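PDB 6THK: pyocin S5, which is a bacteriocin of Pseudomonas aeruginosa that probably kills by forming pores that depolarise the cytoplasmic membrane, as in other channel-forming colicins. Local coordinates for residues A[390-399]-A[460-468]; A[415-426]-A[437-446]. The protein carries 1 engineered substitution. All blocks are in the same frame, centred on the assembly; numbering follows the deposited sequence.

Contact 1 of 2, residues A[390-399]-A[460-468]; sequences AFDSLDKQMM and ATATATPIG
Ala390, Phe391, Leu394 and Met399 pack on Ala460, Ala464, Thr465 and Ile467 where two helix-to-helix junctions of the colicin pore-forming domain lie against each other. One junction links helix 381-392 to helix 396-409; the other leaves helix 451-464, within a predicted transmembrane segment. The site illustrates how small residues let backbones come close: the CA atoms of Met399 and Ala460 are 5.1 Å apart. Ala464 is central, its CB lying 3.4 Å from Asp395 O and 3.9 Å from Met399 CB, while its carbonyl receives a weak hydrogen bond from Asp395 N (3.4 Å to Ala464 O). Asp395 also serves as N-cap of helix 396-409: its OD1 accepts from Met398 N at 2.9 Å, nearly along the C-O axis. Thr465 divides its branches. OG1 turns back to its own segment and donates to Thr461 O, a carbonyl that also takes Ala464 N, whereas CG2 is directed at the carbonyl end of Ala390. The Phe391 ring meets Thr461 CG2 at its edge, 3.7 Å from CE1, and Ile467 CD1 approaches obliquely, 3.6 Å from CZ. Beyond these residues Pro466, the centre of an inverse gamma turn, sets its ring near Ser393. Thr461 OG1 is hydrogen-bonded to Tyr423 OH and Ile457 O. Helix 419-431 supports Leu394 and Met399, helix 468-481 packs on Phe391 and Ile467 through Val475, and Phe330 of helix 272-338 touches Thr463.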
ATOM      1  N   ALA A 390     -57.374  36.044   1.300  1.00 53.77           N
ATOM      2  CA  ALA A 390     -56.600  34.920   1.801  1.00 53.97           C
ATOM      3  C   ALA A 390     -55.305  34.758   1.024  1.00 60.68           C
ATOM      4  O   ALA A 390     -54.262  34.514   1.586  1.00 60.95           O
ATOM      5  CB  ALA A 390     -57.411  33.655   1.715  1.00 54.50           C
ATOM      6  N   PHE A 391     -55.403  34.900  -0.282  1.00 58.50           N
ATOM      7  CA  PHE A 391     -54.276  34.787  -1.162  1.00 59.76           C
ATOM      8  C   PHE A 391     -53.259  35.895  -0.944  1.00 68.12           C
ATOM      9  O   PHE A 391     -52.087  35.675  -1.097  1.00 68.61           O
ATOM     10  CB  PHE A 391     -54.752  34.818  -2.593  1.00 61.35           C
ATOM     11  CG  PHE A 391     -55.197  33.494  -3.114  1.00 62.94           C
ATOM     12  CD1 PHE A 391     -54.403  32.390  -2.992  1.00 66.12           C
ATOM     13  CD2 PHE A 391     -56.400  33.369  -3.760  1.00 64.94           C
ATOM     14  CE1 PHE A 391     -54.808  31.186  -3.504  1.00 67.14           C
ATOM     15  CE2 PHE A 391     -56.818  32.170  -4.279  1.00 67.98           C
ATOM     16  CZ  PHE A 391     -56.020  31.072  -4.143  1.00 66.33           C
ATOM     17  N   ASP A 392     -53.728  37.085  -0.600  1.00 67.92           N
ATOM     18  CA  ASP A 392     -52.872  38.235  -0.354  1.00 68.75           C
ATOM     19  C   ASP A 392     -52.073  37.977   0.896  1.00 75.58           C
ATOM     20  O   ASP A 392     -50.941  38.372   0.976  1.00 76.77           O
ATOM     21  CB  ASP A 392     -53.697  39.515  -0.159  1.00 30.00           C
ATOM     22  CG  ASP A 392     -53.844  40.337  -1.425  1.00 30.00           C
ATOM     23  OD1 ASP A 392     -53.447  39.849  -2.492  1.00 30.00           O
ATOM     24  OD2 ASP A 392     -54.375  41.468  -1.365  1.00 30.00           O
ATOM     25  N   SER A 393     -52.672  37.319   1.873  1.00 72.98           N
ATOM     26  CA  SER A 393     -52.018  37.017   3.138  1.00 73.76           C
ATOM     27  C   SER A 393     -51.060  35.829   3.074  1.00 79.02           C
ATOM     28  O   SER A 393     -50.450  35.466   4.065  1.00 79.20           O
ATOM     29  CB  SER A 393     -53.078  36.738   4.204  1.00 77.33           C
ATOM     30  OG  SER A 393     -52.541  36.049   5.310  1.00 84.81           O
ATOM     31  N   LEU A 394     -50.983  35.218   1.906  1.00 75.14           N
ATOM     32  CA  LEU A 394     -50.136  34.047   1.630  1.00 74.85           C
ATOM     33  C   LEU A 394     -48.686  34.194   2.030  1.00 77.55           C
ATOM     34  O   LEU A 394     -47.999  35.132   1.625  1.00 76.77           O
ATOM     35  CB  LEU A 394     -50.220  33.607   0.159  1.00 74.81           C
ATOM     36  CG  LEU A 394     -49.891  32.142  -0.113  1.00 78.98           C
ATOM     37  CD1 LEU A 394     -50.847  31.565  -1.121  1.00 78.71           C
ATOM     38  CD2 LEU A 394     -48.427  31.962  -0.528  1.00 80.20           C
ATOM     39  N   ASP A 395     -48.222  33.186   2.762  1.00 73.52           N
ATOM     40  CA  ASP A 395     -46.874  33.043   3.286  1.00 73.42           C
ATOM     41  C   ASP A 395     -46.041  32.257   2.258  1.00 76.71           C
ATOM     42  O   ASP A 395     -46.270  31.059   2.099  1.00 75.95           O
ATOM     43  CB  ASP A 395     -46.962  32.295   4.618  1.00 75.77           C
ATOM     44  CG  ASP A 395     -45.630  32.120   5.286  1.00 88.87           C
ATOM     45  OD1 ASP A 395     -44.841  31.295   4.807  1.00 88.93           O
ATOM     46  OD2 ASP A 395     -45.359  32.844   6.267  1.00 98.82           O
ATOM     47  N   LYS A 396     -45.061  32.917   1.598  1.00 73.31           N
ATOM     48  CA  LYS A 396     -44.215  32.347   0.527  1.00 72.63           C
ATOM     49  C   LYS A 396     -43.214  31.273   0.978  1.00 74.77           C
ATOM     50  O   LYS A 396     -42.950  30.342   0.211  1.00 73.15           O
ATOM     51  CB  LYS A 396     -43.467  33.460  -0.223  1.00 75.41           C
ATOM     52  N   GLN A 397     -42.660  31.415   2.202  1.00 72.50           N
ATOM     53  CA  GLN A 397     -41.669  30.511   2.799  1.00 73.49           C
ATOM     54  C   GLN A 397     -42.234  29.102   3.095  1.00 78.56           C
ATOM     55  O   GLN A 397     -41.643  28.127   2.618  1.00 78.22           O
ATOM     56  CB  GLN A 397     -41.111  31.123   4.086  1.00 30.00           C
ATOM     57  N   MET A 398     -43.397  29.007   3.817  1.00 75.23           N
ATOM     58  CA  MET A 398     -44.110  27.748   4.156  1.00 74.60           C
ATOM     59  C   MET A 398     -44.665  27.066   2.912  1.00 72.99           C
ATOM     60  O   MET A 398     -44.682  25.835   2.852  1.00 73.02           O
ATOM     61  CB  MET A 398     -45.230  27.946   5.196  1.00 77.82           C
ATOM     62  CG  MET A 398     -44.752  28.646   6.439  1.00 82.62           C
ATOM     63  SD  MET A 398     -45.689  28.396   7.954  1.00 87.83           S
ATOM     64  CE  MET A 398     -44.860  29.599   9.000  1.00 84.36           C
ATOM     65  N   MET A 399     -45.112  27.871   1.920  1.00 64.16           N
ATOM     66  CA  MET A 399     -45.627  27.423   0.621  1.00 62.10           C
ATOM     67  C   MET A 399     -44.509  26.685  -0.129  1.00 60.62           C
ATOM     68  O   MET A 399     -44.736  25.586  -0.618  1.00 58.21           O
ATOM     69  CB  MET A 399     -46.125  28.640  -0.185  1.00 64.56           C
ATOM     70  CG  MET A 399     -47.030  28.312  -1.359  1.00 68.84           C
ATOM     71  SD  MET A 399     -46.247  27.689  -2.884  1.00 74.04           S
ATOM     72  CE  MET A 399     -44.751  28.678  -2.971  1.00 70.84           C
ATOM     73  N   ALA A 460     -49.849  22.872  -1.388  1.00 39.35           N
ATOM     74  CA  ALA A 460     -48.912  23.812  -0.712  1.00 39.32           C
ATOM     75  C   ALA A 460     -49.640  25.105  -0.304  1.00 44.27           C
ATOM     76  O   ALA A 460     -49.384  25.652   0.774  1.00 45.18           O
ATOM     77  CB  ALA A 460     -47.719  24.135  -1.611  1.00 39.89           C
ATOM     78  N   THR A 461     -50.606  25.535  -1.141  1.00 39.90           N
ATOM     79  CA  THR A 461     -51.481  26.687  -0.903  1.00 39.28           C
ATOM     80  C   THR A 461     -52.340  26.501   0.370  1.00 44.83           C
ATOM     81  O   THR A 461     -52.381  27.404   1.190  1.00 45.95           O
ATOM     82  CB  THR A 461     -52.325  26.951  -2.152  1.00 42.97           C
ATOM     83  OG1 THR A 461     -51.433  27.189  -3.239  1.00 41.36           O
ATOM     84  CG2 THR A 461     -53.237  28.144  -1.996  1.00 43.67           C
ATOM     85  N   ALA A 462     -53.009  25.339   0.545  1.00 39.45           N
ATOM     86  CA  ALA A 462     -53.847  25.041   1.715  1.00 37.93           C
ATOM     87  C   ALA A 462     -53.073  25.078   3.027  1.00 42.16           C
ATOM     88  O   ALA A 462     -53.676  25.310   4.064  1.00 39.68           O
ATOM     89  CB  ALA A 462     -54.488  23.674   1.552  1.00 38.51           C
ATOM     90  N   THR A 463     -51.741  24.836   2.988  1.00 42.19           N
ATOM     91  CA  THR A 463     -50.873  24.792   4.178  1.00 42.92           C
ATOM     92  C   THR A 463     -50.252  26.147   4.583  1.00 50.77           C
ATOM     93  O   THR A 463     -49.762  26.289   5.709  1.00 50.11           O
ATOM     94  CB  THR A 463     -49.739  23.754   3.998  1.00 44.85           C
ATOM     95  OG1 THR A 463     -48.797  24.285   3.067  1.00 40.77           O
ATOM     96  CG2 THR A 463     -50.235  22.364   3.577  1.00 40.69           C
ATOM     97  N   ALA A 464     -50.219  27.114   3.660  1.00 50.58           N
ATOM     98  CA  ALA A 464     -49.588  28.414   3.898  1.00 51.31           C
ATOM     99  C   ALA A 464     -50.558  29.597   3.891  1.00 57.35           C
ATOM    100  O   ALA A 464     -50.134  30.728   4.135  1.00 58.38           O
ATOM    101  CB  ALA A 464     -48.510  28.633   2.846  1.00 51.97           C
ATOM    102  N   THR A 465     -51.844  29.341   3.628  1.00 53.57           N
ATOM    103  CA  THR A 465     -52.869  30.377   3.460  1.00 53.39           C
ATOM    104  C   THR A 465     -54.147  30.095   4.290  1.00 56.85           C
ATOM    105  O   THR A 465     -54.571  28.934   4.317  1.00 56.52           O
ATOM    106  CB  THR A 465     -53.287  30.344   1.955  1.00 64.87           C
ATOM    107  OG1 THR A 465     -52.164  30.067   1.140  1.00 72.61           O
ATOM    108  CG2 THR A 465     -53.934  31.592   1.468  1.00 59.91           C
ATOM    109  N   PRO A 466     -54.851  31.133   4.841  1.00 52.97           N
ATOM    110  CA  PRO A 466     -56.161  30.896   5.489  1.00 52.46           C
ATOM    111  C   PRO A 466     -57.267  30.855   4.412  1.00 54.12           C
ATOM    112  O   PRO A 466     -58.292  31.570   4.476  1.00 52.23           O
ATOM    113  CB  PRO A 466     -56.327  32.112   6.432  1.00 54.63           C
ATOM    114  CG  PRO A 466     -55.189  33.065   6.089  1.00 59.09           C
ATOM    115  CD  PRO A 466     -54.507  32.565   4.857  1.00 55.04           C
ATOM    116  N   ILE A 467     -57.053  29.981   3.405  1.00 49.38           N
ATOM    117  CA  ILE A 467     -57.867  29.832   2.198  1.00 47.32           C
ATOM    118  C   ILE A 467     -59.360  29.417   2.484  1.00 49.80           C
ATOM    119  O   ILE A 467     -60.274  29.928   1.797  1.00 50.00           O
ATOM    120  CB  ILE A 467     -57.171  28.917   1.136  1.00 49.01           C
ATOM    121  CG1 ILE A 467     -57.873  29.036  -0.209  1.00 49.96           C
ATOM    122  CG2 ILE A 467     -56.981  27.446   1.566  1.00 45.55           C
ATOM    123  CD1 ILE A 467     -57.062  29.134  -1.251  1.00 61.93           C
ATOM    124  N   GLY A 468     -59.579  28.575   3.482  1.00 43.26           N
ATOM    125  CA  GLY A 468     -60.911  28.095   3.825  1.00 41.64           C
ATOM    126  C   GLY A 468     -61.370  26.970   2.914  1.00 44.02           C
ATOM    127  O   GLY A 468     -60.730  26.695   1.893  1.00 43.89           O
TER

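Contact 2 of 2, residues A[415-426]-A[437-446]; sequences KAIDAASLYQEF and PFFVKIETLA
Phe426 turns its ring edge toward the face of Phe438 in an offset edge-to-face pair, the centroids 5.1 Å apart and the planes at 80°. The Glu425 backbone carbonyl carbon lies at the edge of the Phe438 ring, and Leu422 CD1 comes to that ring obliquely, 3.9 Å from Phe438 CE1. Trp435 adds edge-to-face contacts with both phenylalanines. This pair closes one end of a helical hairpin in which helices 419-426 and 437-446 run nearly antiparallel (157°), their axes 9.5 Å apart at closest approach. The Glu425 side chain crosses Pro437 at about a right angle, CG 3.5 Å from Pro437 O. Farther along, Leu422 is a knob among Phe438, Lys441, Ile442 and Leu445; swinging CG away from its own N (chi1 -178°) sends both methyls across, CD1 to Phe438, Lys441 and Ile442, CD2 to Leu445. Ile417 crosses Leu445 obliquely, CD1 3.5 Å from Leu445 CD2. Lys441 bends along its aliphatic chain, laying CG 4.0 Å from Leu422 CD1 before NZ donates a hydrogen bond to Ser421 OG (2.9 Å). Lys415 CE rests near the backbone carbonyl of Leu445, toward the end of helix 436-446. The hairpin thus joins an apolar, aromatic inner face to a polar margin, with amphipathic Lys441 spanning both; Asp418, which N-caps helix 419-431 through a weak bond from Ser421 N, could add modest attraction, its OD2 6.1 Å from Lys441 NZ.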
ATOM      1  N   LYS A 415     -39.356  22.256  -9.186  1.00 50.87           N
ATOM      2  CA  LYS A 415     -39.518  23.222 -10.264  1.00 51.08           C
ATOM      3  C   LYS A 415     -39.504  24.691  -9.785  1.00 57.90           C
ATOM      4  O   LYS A 415     -40.052  25.025  -8.730  1.00 57.12           O
ATOM      5  CB  LYS A 415     -40.785  22.874 -11.053  1.00 52.70           C
ATOM      6  CG  LYS A 415     -40.815  23.402 -12.464  1.00 59.71           C
ATOM      7  CD  LYS A 415     -41.929  22.755 -13.257  1.00 58.48           C
ATOM      8  CE  LYS A 415     -42.503  23.702 -14.291  1.00 64.68           C
ATOM      9  NZ  LYS A 415     -41.666  23.807 -15.519  1.00 66.07           N
ATOM     10  N   ALA A 416     -38.851  25.566 -10.540  1.00 57.06           N
ATOM     11  CA  ALA A 416     -38.771  26.981 -10.182  1.00 57.57           C
ATOM     12  C   ALA A 416     -40.098  27.706 -10.383  1.00 62.27           C
ATOM     13  O   ALA A 416     -40.798  27.443 -11.354  1.00 61.54           O
ATOM     14  CB  ALA A 416     -37.670  27.659 -10.979  1.00 58.21           C
ATOM     15  N   ILE A 417     -40.455  28.590  -9.451  1.00 59.68           N
ATOM     16  CA  ILE A 417     -41.703  29.348  -9.554  1.00 59.58           C
ATOM     17  C   ILE A 417     -41.712  30.681  -8.771  1.00 63.74           C
ATOM     18  O   ILE A 417     -41.165  30.752  -7.675  1.00 64.27           O
ATOM     19  CB  ILE A 417     -42.862  28.428  -9.092  1.00 62.94           C
ATOM     20  CG1 ILE A 417     -44.240  29.050  -9.288  1.00 63.39           C
ATOM     21  CG2 ILE A 417     -42.665  28.010  -7.645  1.00 65.02           C
ATOM     22  CD1 ILE A 417     -45.375  28.065  -9.139  1.00 67.30           C
ATOM     23  N   ASP A 418     -42.316  31.737  -9.324  1.00 58.52           N
ATOM     24  CA  ASP A 418     -42.487  32.982  -8.580  1.00 57.46           C
ATOM     25  C   ASP A 418     -43.917  32.786  -8.092  1.00 61.56           C
ATOM     26  O   ASP A 418     -44.866  32.969  -8.845  1.00 61.12           O
ATOM     27  CB  ASP A 418     -42.389  34.218  -9.476  1.00 58.56           C
ATOM     28  CG  ASP A 418     -42.798  35.499  -8.758  1.00 62.68           C
ATOM     29  OD1 ASP A 418     -43.215  35.412  -7.594  1.00 62.85           O
ATOM     30  OD2 ASP A 418     -42.702  36.598  -9.339  1.00 61.62           O
ATOM     31  N   ALA A 419     -44.059  32.424  -6.823  1.00 56.80           N
ATOM     32  CA  ALA A 419     -45.345  32.106  -6.206  1.00 54.99           C
ATOM     33  C   ALA A 419     -46.272  33.306  -6.163  1.00 54.97           C
ATOM     34  O   ALA A 419     -47.428  33.213  -6.596  1.00 54.30           O
ATOM     35  CB  ALA A 419     -45.117  31.577  -4.802  1.00 55.62           C
ATOM     36  N   ALA A 420     -45.746  34.448  -5.670  1.00 48.94           N
ATOM     37  CA  ALA A 420     -46.479  35.714  -5.561  1.00 47.41           C
ATOM     38  C   ALA A 420     -47.141  36.062  -6.895  1.00 49.08           C
ATOM     39  O   ALA A 420     -48.302  36.442  -6.896  1.00 49.91           O
ATOM     40  CB  ALA A 420     -45.536  36.822  -5.112  1.00 47.69           C
ATOM     41  N   SER A 421     -46.445  35.818  -8.030  1.00 44.53           N
ATOM     42  CA  SER A 421     -46.958  36.066  -9.380  1.00 43.67           C
ATOM     43  C   SER A 421     -48.153  35.190  -9.678  1.00 46.59           C
ATOM     44  O   SER A 421     -49.126  35.672 -10.258  1.00 46.25           O
ATOM     45  CB  SER A 421     -45.875  35.835 -10.427  1.00 46.44           C
ATOM     46  OG  SER A 421     -46.339  36.217 -11.711  1.00 59.29           O
ATOM     47  N   LEU A 422     -48.057  33.927  -9.294  1.00 41.58           N
ATOM     48  CA  LEU A 422     -49.101  32.952  -9.525  1.00 42.02           C
ATOM     49  C   LEU A 422     -50.358  33.257  -8.735  1.00 44.02           C
ATOM     50  O   LEU A 422     -51.456  33.243  -9.265  1.00 42.91           O
ATOM     51  CB  LEU A 422     -48.592  31.566  -9.150  1.00 42.78           C
ATOM     52  CG  LEU A 422     -49.592  30.447  -9.387  1.00 47.56           C
ATOM     53  CD1 LEU A 422     -50.194  30.609 -10.766  1.00 46.57           C
ATOM     54  CD2 LEU A 422     -48.919  29.099  -9.239  1.00 51.98           C
ATOM     55  N   TYR A 423     -50.176  33.519  -7.451  1.00 41.66           N
ATOM     56  CA  TYR A 423     -51.278  33.824  -6.559  1.00 42.28           C
ATOM     57  C   TYR A 423     -52.001  35.103  -6.926  1.00 44.35           C
ATOM     58  O   TYR A 423     -53.207  35.204  -6.774  1.00 44.25           O
ATOM     59  CB  TYR A 423     -50.811  33.797  -5.114  1.00 45.08           C
ATOM     60  CG  TYR A 423     -50.380  32.415  -4.735  1.00 50.43           C
ATOM     61  CD1 TYR A 423     -51.146  31.320  -5.092  1.00 52.55           C
ATOM     62  CD2 TYR A 423     -49.195  32.194  -4.066  1.00 53.15           C
ATOM     63  CE1 TYR A 423     -50.755  30.044  -4.770  1.00 54.17           C
ATOM     64  CE2 TYR A 423     -48.792  30.918  -3.743  1.00 54.53           C
ATOM     65  CZ  TYR A 423     -49.580  29.850  -4.091  1.00 65.00           C
ATOM     66  OH  TYR A 423     -49.184  28.584  -3.761  1.00 71.34           O
ATOM     67  N   GLN A 424     -51.252  36.092  -7.381  1.00 40.16           N
ATOM     68  CA  GLN A 424     -51.856  37.335  -7.785  1.00 40.34           C
ATOM     69  C   GLN A 424     -52.790  37.091  -8.955  1.00 42.86           C
ATOM     70  O   GLN A 424     -53.898  37.588  -8.978  1.00 41.49           O
ATOM     71  CB  GLN A 424     -50.780  38.323  -8.194  1.00 42.38           C
ATOM     72  CG  GLN A 424     -51.297  39.458  -9.045  1.00 63.04           C
ATOM     73  CD  GLN A 424     -51.234  40.775  -8.320  1.00 85.51           C
ATOM     74  OE1 GLN A 424     -51.113  40.816  -7.101  1.00 79.60           O
ATOM     75  NE2 GLN A 424     -51.311  41.859  -9.066  1.00 84.76           N
ATOM     76  N   GLU A 425     -52.352  36.303  -9.923  1.00 41.03           N
ATOM     77  CA  GLU A 425     -53.215  36.002 -11.058  1.00 42.41           C
ATOM     78  C   GLU A 425     -54.439  35.174 -10.616  1.00 47.04           C
ATOM     79  O   GLU A 425     -55.513  35.312 -11.174  1.00 46.21           O
ATOM     80  CB  GLU A 425     -52.455  35.524 -12.316  1.00 43.73           C
ATOM     81  CG  GLU A 425     -53.308  35.575 -13.612  1.00 57.94           C
ATOM     82  CD  GLU A 425     -53.548  36.982 -14.168  1.00 66.69           C
ATOM     83  OE1 GLU A 425     -52.840  37.883 -13.682  1.00 64.71           O
ATOM     84  OE2 GLU A 425     -54.427  37.194 -15.064  1.00 67.32           O
ATOM     85  N   PHE A 426     -54.259  34.285  -9.646  1.00 45.16           N
ATOM     86  CA  PHE A 426     -55.380  33.523  -9.116  1.00 45.04           C
ATOM     87  C   PHE A 426     -56.384  34.462  -8.453  1.00 45.50           C
ATOM     88  O   PHE A 426     -57.586  34.334  -8.648  1.00 43.11           O
ATOM     89  CB  PHE A 426     -54.902  32.488  -8.104  1.00 48.26           C
ATOM     90  CG  PHE A 426     -55.913  31.426  -7.809  1.00 52.76           C
ATOM     91  CD1 PHE A 426     -57.093  31.740  -7.175  1.00 57.58           C
ATOM     92  CD2 PHE A 426     -55.688  30.116  -8.170  1.00 57.46           C
ATOM     93  CE1 PHE A 426     -58.029  30.770  -6.889  1.00 59.10           C
ATOM     94  CE2 PHE A 426     -56.623  29.140  -7.902  1.00 60.82           C
ATOM     95  CZ  PHE A 426     -57.798  29.467  -7.259  1.00 58.84           C
ATOM     96  N   PRO A 437     -56.848  34.206 -18.297  1.00 49.61           N
ATOM     97  CA  PRO A 437     -55.455  34.606 -18.000  1.00 48.51           C
ATOM     98  C   PRO A 437     -54.797  33.784 -16.887  1.00 50.65           C
ATOM     99  O   PRO A 437     -53.595  33.904 -16.674  1.00 50.97           O
ATOM    100  CB  PRO A 437     -55.583  36.092 -17.618  1.00 49.99           C
ATOM    101  CG  PRO A 437     -56.946  36.505 -18.110  1.00 54.65           C
ATOM    102  CD  PRO A 437     -57.777  35.289 -17.919  1.00 50.26           C
ATOM    103  N   PHE A 438     -55.593  33.086 -16.085  1.00 46.05           N
ATOM    104  CA  PHE A 438     -55.011  32.185 -15.098  1.00 43.70           C
ATOM    105  C   PHE A 438     -54.436  30.925 -15.729  1.00 47.08           C
ATOM    106  O   PHE A 438     -53.337  30.499 -15.416  1.00 45.54           O
ATOM    107  CB  PHE A 438     -55.997  31.772 -14.019  1.00 44.22           C
ATOM    108  CG  PHE A 438     -55.414  30.798 -13.047  1.00 43.60           C
ATOM    109  CD1 PHE A 438     -54.573  31.230 -12.050  1.00 45.65           C
ATOM    110  CD2 PHE A 438     -55.666  29.452 -13.164  1.00 43.74           C
ATOM    111  CE1 PHE A 438     -54.016  30.336 -11.163  1.00 46.47           C
ATOM    112  CE2 PHE A 438     -55.115  28.553 -12.286  1.00 45.84           C
ATOM    113  CZ  PHE A 438     -54.287  28.995 -11.283  1.00 44.82           C
ATOM    114  N   PHE A 439     -55.241  30.305 -16.583  1.00 44.60           N
ATOM    115  CA  PHE A 439     -54.863  29.073 -17.256  1.00 44.82           C
ATOM    116  C   PHE A 439     -53.655  29.306 -18.139  1.00 53.69           C
ATOM    117  O   PHE A 439     -52.763  28.471 -18.221  1.00 54.20           O
ATOM    118  CB  PHE A 439     -56.034  28.499 -18.052  1.00 45.62           C
ATOM    119  CG  PHE A 439     -57.139  27.967 -17.191  1.00 46.08           C
ATOM    120  CD1 PHE A 439     -56.875  27.049 -16.198  1.00 48.76           C
ATOM    121  CD2 PHE A 439     -58.433  28.399 -17.359  1.00 46.57           C
ATOM    122  CE1 PHE A 439     -57.882  26.563 -15.398  1.00 48.77           C
ATOM    123  CE2 PHE A 439     -59.447  27.919 -16.561  1.00 48.64           C
ATOM    124  CZ  PHE A 439     -59.171  26.999 -15.580  1.00 46.73           C
ATOM    125  N   VAL A 440     -53.626  30.458 -18.797  1.00 53.02           N
ATOM    126  CA  VAL A 440     -52.503  30.806 -19.644  1.00 53.38           C
ATOM    127  C   VAL A 440     -51.244  30.918 -18.797  1.00 58.28           C
ATOM    128  O   VAL A 440     -50.183  30.464 -19.199  1.00 58.95           O
ATOM    129  CB  VAL A 440     -52.735  32.138 -20.366  1.00 57.32           C
ATOM    130  CG1 VAL A 440     -51.414  32.709 -20.842  1.00 56.83           C
ATOM    131  CG2 VAL A 440     -53.682  31.950 -21.532  1.00 57.29           C
ATOM    132  N   LYS A 441     -51.358  31.533 -17.627  1.00 54.10           N
ATOM    133  CA  LYS A 441     -50.216  31.665 -16.745  1.00 53.33           C
ATOM    134  C   LYS A 441     -49.713  30.306 -16.266  1.00 57.76           C
ATOM    135  O   LYS A 441     -48.516  30.073 -16.239  1.00 56.35           O
ATOM    136  CB  LYS A 441     -50.566  32.565 -15.561  1.00 55.08           C
ATOM    137  CG  LYS A 441     -49.715  32.345 -14.326  1.00 57.65           C
ATOM    138  CD  LYS A 441     -48.639  33.405 -14.200  1.00 59.48           C
ATOM    139  CE  LYS A 441     -47.285  32.776 -13.954  1.00 58.29           C
ATOM    140  NZ  LYS A 441     -46.417  33.636 -13.112  1.00 65.99           N
ATOM    141  N   ILE A 442     -50.616  29.410 -15.879  1.00 56.55           N
ATOM    142  CA  ILE A 442     -50.177  28.089 -15.434  1.00 57.46           C
ATOM    143  C   ILE A 442     -49.560  27.275 -16.562  1.00 63.01           C
ATOM    144  O   ILE A 442     -48.542  26.630 -16.374  1.00 62.19           O
ATOM    145  CB  ILE A 442     -51.248  27.268 -14.677  1.00 60.48           C
ATOM    146  CG1 ILE A 442     -52.654  27.626 -15.117  1.00 61.33           C
ATOM    147  CG2 ILE A 442     -51.119  27.470 -13.180  1.00 59.89           C
ATOM    148  CD1 ILE A 442     -53.709  26.902 -14.315  1.00 75.33           C
ATOM    149  N   GLU A 443     -50.152  27.340 -17.750  1.00 62.44           N
ATOM    150  CA  GLU A 443     -49.618  26.594 -18.880  1.00 63.51           C
ATOM    151  C   GLU A 443     -48.222  27.074 -19.205  1.00 68.52           C
ATOM    152  O   GLU A 443     -47.334  26.281 -19.470  1.00 69.73           O
ATOM    153  CB  GLU A 443     -50.503  26.759 -20.114  1.00 65.29           C
ATOM    154  CG  GLU A 443     -49.766  26.541 -21.425  1.00 77.31           C
ATOM    155  CD  GLU A 443     -50.491  27.142 -22.607  1.00105.78           C
ATOM    156  OE1 GLU A 443     -50.228  28.317 -22.928  1.00102.32           O
ATOM    157  OE2 GLU A 443     -51.328  26.444 -23.213  1.00 98.35           O
ATOM    158  N   THR A 444     -48.037  28.385 -19.197  1.00 63.99           N
ATOM    159  CA  THR A 444     -46.744  28.964 -19.461  1.00 62.93           C
ATOM    160  C   THR A 444     -45.744  28.569 -18.393  1.00 64.87           C
ATOM    161  O   THR A 444     -44.631  28.162 -18.687  1.00 64.21           O
ATOM    162  CB  THR A 444     -46.862  30.489 -19.430  1.00 68.25           C
ATOM    163  OG1 THR A 444     -47.540  30.931 -20.607  1.00 67.89           O
ATOM    164  CG2 THR A 444     -45.500  31.129 -19.346  1.00 64.86           C
ATOM    165  N   LEU A 445     -46.168  28.662 -17.144  1.00 61.08           N
ATOM    166  CA  LEU A 445     -45.308  28.343 -16.012  1.00 60.88           C
ATOM    167  C   LEU A 445     -44.893  26.883 -15.946  1.00 63.47           C
ATOM    168  O   LEU A 445     -43.737  26.563 -15.714  1.00 62.92           O
ATOM    169  CB  LEU A 445     -46.009  28.746 -14.718  1.00 60.88           C
ATOM    170  CG  LEU A 445     -45.467  28.185 -13.416  1.00 65.64           C
ATOM    171  CD1 LEU A 445     -44.401  29.111 -12.862  1.00 65.74           C
ATOM    172  CD2 LEU A 445     -46.608  28.019 -12.432  1.00 67.44           C
ATOM    173  N   ALA A 446     -45.852  26.007 -16.197  1.00 59.49           N
ATOM    174  CA  ALA A 446     -45.652  24.565 -16.142  1.00 58.91           C
ATOM    175  C   ALA A 446     -45.858  23.737 -17.409  1.00 59.55           C
ATOM    176  O   ALA A 446     -46.213  22.573 -17.314  1.00 58.51           O
ATOM    177  CB  ALA A 446     -46.503  23.985 -15.029  1.00 59.78           C
TER

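Overall arrangement
Both contacts belong to the pore-forming domain, and contact 2 is nested within the chain loop that contact 1 closes. Each is partly buried, yet they solve packing differently. Contact 1 joins distant parts of the sequence through helix ends, alanines and backbone carbonyls; contact 2 fastens a local antiparallel hairpin with large side chains. Helix 419-431 connects them, one face turned to each contact, and Phe426 meets Phe391 where they touch. Buried aromatics therefore run from one contact to the other. Contact 2 also holds charged side chains, partly exposed, within its interface, whereas Asp395 of contact 1 serves as a helix cap.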